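Local coordinates for predicted protein (Acinetobacter sp. RUH2624, PDB 4MEA), which hydrolyses epoxides as a secreted, Cif-type member of the alpha/beta hydrolase fold and probably acts as a virulence factor, at residues P4-I9 with F207-A212; Q17-K22 with L222-I227. One frame throughout, in Å; residues are numbered along the deposited sequence. Where two conformers were deposited one is given.

Both contacts tie the N-terminal region to consecutive helices, 200-211 and 220-227, and each is centred about 20 Å from the centre of the chain. Contact 1 is partly buried: an irregular strip, 4-9, rests one leucine on an aliphatic lysine stem and a threonine oxygen, beside the second subunit. Contact 2 is buried, crosses two helices through M19, F20, A224 and I227, and has no neighbouring chain on its segments. Neither has a hydrogen bond between its segments, but contact 2 buries more, 187 against 123 Å². The two join where I208 CG2 of 207-212 packs at 3.9 Å on L223 CD2 of 222-227.

Contact 1. Residues P4-I9 with F207-A212; sequences PNLKSI and FIKTYA
L6 supplies the whole touching surface of 4-9, meeting K209 and T210 on helix 200-211. That helix comes between strands 151-157 and 267-272 in sequence, the place where epoxide hydrolases of the alpha/beta hydrolase fold carry their cap, so the contact lays the N-terminal arm over what is probably a cap helix. Just before L6, the backbone N of N5 is hydrogen-bonded to OD1 of D3. L6 follows, its CA 7.7 Å from the CA of T210, the nearest such pair. With CG opposite the backbone N (chi1 171°), its branch extends to the helix and the two methyls divide the work. CD1 sits 4.0 Å from CD of K209, while CD2 lies 4.0 Å from CB of the same lysine; the two side chains cross at about a right angle, and the contact is with the aliphatic stem. The K209 chain runs extended beyond CG, which keeps CD as well as CB against the leucine methyls. CD2 also comes to 3.6 Å from OG1 of T210. That oxygen is hydrogen-bonded to O of Y206, one turn back, so the leucine methyl packs beside a polar atom already satisfied within the helix; Y206 is touched by L6 as well. A backbone hydrogen bond between T210 and E1 adds a second tie to the start of the chain. Farther on, while I9 packs on N201 and L202, earlier on the same helix, S8 turns to the dimer partner: its OG is hydrogen-bonded to OD1 of D190 and NZ of K194, both of the second subunit.

Contact 2. Residues Q17-K22 with L222-I227; sequences QQMFNK and LLAELI
M19 and F20 carry the apolar packing on A224 and I227. A224 CB meets M19 twice, at 4.0 Å from M19 CB and 3.9 Å from M19 CE; the thioether bends at its last torsion (chi3 80°), which brings the terminal methyl back over the alanine. On the neighbouring flank, F20 CZ touches I227 CG2 at 3.7 Å, the ring and the branched side chain meeting at a slant. The small alanine lies where the backbones come closest, with the CA atoms of F20 and A224 6.0 Å apart. These pairs join helix 13-25, N-terminal to the sheet of the alpha/beta hydrolase fold, to helix 220-227, one of the helices inserted between strands 151-157 and 267-272. The segment axes pass 9.0 Å apart at a crossing angle of -77°, a steep crossing that confines contact to about one turn of each helix. I227 also reaches P200, N201 and F204, linking the pair to helix 200-211.

F20 CD1 stands 3.8 Å from A224 O, a van der Waals approach to a backbone carbonyl. Separately, within 17-22, Q17 NE2 donates a hydrogen bond to N21 OD1 at 2.8 Å; the acceptor lies in the Q17 amide plane, whereas NE2 stands 42° out of the N21 carbonyl plane. This bond steadies the Q17 amide, whose OE1 lies in the plane of the F20 ring at its edge, 3.7 Å from CD2.

Contact 1. Residues P4-I9 with F207-A212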
# COMPACT_ATOMS: atom_id res chain seq x y z
N PRO A 4 -6.55 -14.63 1.01
CA PRO A 4 -7.73 -13.81 0.71
C PRO A 4 -8.94 -14.17 1.58
O PRO A 4 -9.88 -13.37 1.67
CB PRO A 4 -8.01 -14.13 -0.77
CG PRO A 4 -7.38 -15.47 -0.99
CD PRO A 4 -6.15 -15.46 -0.14
N ASN A 5 -8.92 -15.33 2.23
CA ASN A 5 -10.01 -15.75 3.10
C ASN A 5 -9.90 -15.32 4.57
O ASN A 5 -10.86 -15.45 5.33
CB ASN A 5 -10.18 -17.27 3.04
CG ASN A 5 -10.28 -17.79 1.62
OD1 ASN A 5 -10.91 -17.18 0.76
ND2 ASN A 5 -9.63 -18.93 1.37
N LEU A 6 -8.73 -14.83 5.00
CA LEU A 6 -8.57 -14.37 6.38
C LEU A 6 -9.55 -13.24 6.68
O LEU A 6 -9.65 -12.26 5.93
CB LEU A 6 -7.13 -13.92 6.66
CG LEU A 6 -6.82 -13.22 7.99
CD1 LEU A 6 -6.92 -14.19 9.18
CD2 LEU A 6 -5.44 -12.59 7.93
N LYS A 7 -10.29 -13.35 7.78
CA LYS A 7 -11.22 -12.29 8.14
C LYS A 7 -10.60 -11.30 9.12
O LYS A 7 -9.78 -11.67 9.95
CB LYS A 7 -12.53 -12.88 8.69
CG LYS A 7 -13.35 -13.62 7.63
CD LYS A 7 -14.61 -14.26 8.19
CE LYS A 7 -14.28 -15.45 9.06
NZ LYS A 7 -15.52 -16.20 9.41
N SER A 8 -10.98 -10.04 8.99
CA SER A 8 -10.56 -9.04 9.96
C SER A 8 -11.49 -9.16 11.16
O SER A 8 -12.58 -9.71 11.03
CB SER A 8 -10.62 -7.63 9.35
OG SER A 8 -11.94 -7.29 9.00
N ILE A 9 -11.05 -8.68 12.32
CA ILE A 9 -11.88 -8.70 13.53
C ILE A 9 -12.99 -7.66 13.45
O ILE A 9 -12.94 -6.74 12.63
CB ILE A 9 -11.05 -8.43 14.80
CG1 ILE A 9 -10.44 -7.02 14.77
CG2 ILE A 9 -9.95 -9.48 14.95
CD1 ILE A 9 -9.84 -6.57 16.11
N PHE A 207 -2.82 -7.63 9.82
CA PHE A 207 -1.44 -7.53 9.35
C PHE A 207 -0.54 -8.65 9.91
O PHE A 207 0.14 -9.34 9.16
CB PHE A 207 -0.87 -6.16 9.75
CG PHE A 207 0.53 -5.90 9.25
CD1 PHE A 207 0.74 -5.22 8.05
CD2 PHE A 207 1.63 -6.31 9.98
CE1 PHE A 207 2.03 -4.98 7.59
CE2 PHE A 207 2.92 -6.06 9.54
CZ PHE A 207 3.13 -5.40 8.34
N ILE A 208 -0.55 -8.82 11.23
CA ILE A 208 0.27 -9.86 11.87
C ILE A 208 -0.11 -11.28 11.41
O ILE A 208 0.76 -12.08 11.06
CB ILE A 208 0.22 -9.75 13.42
CG1 ILE A 208 0.96 -8.51 13.91
CG2 ILE A 208 0.79 -11.00 14.08
CD1 ILE A 208 0.67 -8.17 15.37
N LYS A 209 -1.40 -11.60 11.42
CA LYS A 209 -1.82 -12.93 10.95
C LYS A 209 -1.46 -13.17 9.47
O LYS A 209 -1.04 -14.26 9.10
CB LYS A 209 -3.30 -13.17 11.20
CG LYS A 209 -3.61 -13.66 12.61
CD LYS A 209 -5.09 -13.91 12.74
CE LYS A 209 -5.43 -14.66 14.01
NZ LYS A 209 -6.90 -14.89 14.07
N THR A 210 -1.58 -12.13 8.64
CA THR A 210 -1.25 -12.25 7.22
C THR A 210 0.18 -12.71 6.99
O THR A 210 0.45 -13.57 6.15
CB THR A 210 -1.45 -10.89 6.48
OG1 THR A 210 -2.85 -10.63 6.36
CG2 THR A 210 -0.86 -10.94 5.07
N TYR A 211 1.11 -12.14 7.75
CA TYR A 211 2.50 -12.47 7.49
C TYR A 211 2.96 -13.67 8.32
O TYR A 211 4.09 -14.14 8.15
CB TYR A 211 3.38 -11.23 7.61
CG TYR A 211 2.86 -10.12 6.72
CD1 TYR A 211 2.97 -10.21 5.34
CD2 TYR A 211 2.23 -9.02 7.26
CE1 TYR A 211 2.47 -9.21 4.52
CE2 TYR A 211 1.73 -8.01 6.45
CZ TYR A 211 1.86 -8.12 5.08
OH TYR A 211 1.36 -7.11 4.29
N ALA A 212 2.07 -14.20 9.16
CA ALA A 212 2.34 -15.46 9.86
C ALA A 212 2.15 -16.69 8.95
O ALA A 212 1.28 -16.71 8.08
CB ALA A 212 1.47 -15.59 11.09

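Contact 2. Residues Q17-K22 with L222-I227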
# COMPACT_ATOMS: atom_id res chain seq x y z
N GLN A 17 -9.23 -1.27 23.45
CA GLN A 17 -8.46 -0.38 24.31
C GLN A 17 -8.41 -0.91 25.75
O GLN A 17 -7.38 -0.78 26.43
CB GLN A 17 -9.04 1.04 24.27
CG GLN A 17 -8.23 2.08 25.07
CD GLN A 17 -6.77 2.13 24.65
OE1 GLN A 17 -6.46 2.32 23.48
NE2 GLN A 17 -5.87 1.95 25.60
N GLN A 18 -9.49 -1.52 26.21
CA GLN A 18 -9.53 -2.13 27.55
C GLN A 18 -8.59 -3.33 27.63
O GLN A 18 -7.95 -3.57 28.66
CB GLN A 18 -10.96 -2.55 27.93
CG GLN A 18 -11.95 -1.40 28.06
CD GLN A 18 -13.40 -1.87 27.99
OE1 GLN A 18 -13.70 -3.05 28.21
NE2 GLN A 18 -14.30 -0.95 27.67
N MET A 19 -8.50 -4.09 26.54
CA MET A 19 -7.49 -5.14 26.42
C MET A 19 -6.08 -4.55 26.58
O MET A 19 -5.26 -5.08 27.34
CB MET A 19 -7.60 -5.87 25.06
CG MET A 19 -8.93 -6.58 24.83
SD MET A 19 -9.01 -7.48 23.24
CE MET A 19 -8.11 -8.99 23.64
N PHE A 20 -5.80 -3.47 25.86
CA PHE A 20 -4.49 -2.82 25.92
C PHE A 20 -4.21 -2.33 27.34
O PHE A 20 -3.10 -2.48 27.85
CB PHE A 20 -4.41 -1.62 24.95
CG PHE A 20 -4.64 -1.97 23.50
CD1 PHE A 20 -4.36 -3.23 23.01
CD2 PHE A 20 -5.15 -1.01 22.62
CE1 PHE A 20 -4.58 -3.55 21.67
CE2 PHE A 20 -5.37 -1.32 21.27
CZ PHE A 20 -5.09 -2.58 20.80
N ASN A 21 -5.22 -1.75 27.98
CA ASN A 21 -5.07 -1.24 29.35
C ASN A 21 -4.76 -2.34 30.34
O ASN A 21 -4.00 -2.15 31.29
CB ASN A 21 -6.33 -0.52 29.80
CG ASN A 21 -6.58 0.76 29.05
OD1 ASN A 21 -5.71 1.29 28.36
ND2 ASN A 21 -7.79 1.29 29.20
N LYS A 22 -5.40 -3.49 30.12
CA LYS A 22 -5.16 -4.66 30.96
C LYS A 22 -3.73 -5.19 30.79
O LYS A 22 -3.09 -5.59 31.76
CB LYS A 22 -6.17 -5.76 30.64
CG LYS A 22 -5.92 -7.09 31.34
CD LYS A 22 -6.94 -8.14 30.94
CE LYS A 22 -6.65 -9.48 31.60
NZ LYS A 22 -7.63 -10.52 31.16
N LEU A 222 -2.63 -12.81 22.88
CA LEU A 222 -1.28 -12.59 22.36
C LEU A 222 -1.27 -11.36 21.45
O LEU A 222 -0.36 -10.53 21.52
CB LEU A 222 -0.75 -13.82 21.61
CG LEU A 222 0.63 -13.61 20.97
CD1 LEU A 222 1.71 -13.29 22.00
CD2 LEU A 222 1.04 -14.82 20.14
N LEU A 223 -2.28 -11.23 20.60
CA LEU A 223 -2.36 -10.07 19.72
C LEU A 223 -2.45 -8.77 20.53
O LEU A 223 -1.76 -7.80 20.23
CB LEU A 223 -3.50 -10.20 18.71
CG LEU A 223 -3.25 -11.22 17.58
CD1 LEU A 223 -4.53 -11.51 16.78
CD2 LEU A 223 -2.12 -10.77 16.64
N ALA A 224 -3.28 -8.76 21.57
CA ALA A 224 -3.39 -7.58 22.43
C ALA A 224 -2.03 -7.19 23.02
O ALA A 224 -1.69 -6.00 23.10
CB ALA A 224 -4.42 -7.82 23.55
N GLU A 225 -1.24 -8.19 23.41
CA GLU A 225 0.11 -7.95 23.95
C GLU A 225 1.08 -7.40 22.90
O GLU A 225 1.91 -6.54 23.21
CB GLU A 225 0.68 -9.23 24.55
CG GLU A 225 -0.08 -9.71 25.75
CD GLU A 225 0.51 -10.97 26.33
OE1 GLU A 225 1.60 -11.39 25.88
OE2 GLU A 225 -0.11 -11.54 27.25
N LEU A 226 0.98 -7.91 21.67
CA LEU A 226 1.82 -7.43 20.57
C LEU A 226 1.41 -6.04 20.07
O LEU A 226 2.24 -5.27 19.59
CB LEU A 226 1.79 -8.42 19.40
CG LEU A 226 2.44 -9.76 19.74
CD1 LEU A 226 2.25 -10.77 18.62
CD2 LEU A 226 3.91 -9.53 20.04
N ILE A 227 0.12 -5.73 20.19
CA ILE A 227 -0.40 -4.50 19.60
C ILE A 227 -0.40 -3.31 20.57
O ILE A 227 -0.23 -2.16 20.15
CB ILE A 227 -1.80 -4.73 19.00
CG1 ILE A 227 -1.69 -5.77 17.88
CG2 ILE A 227 -2.38 -3.42 18.48
CD1 ILE A 227 -3.03 -6.31 17.35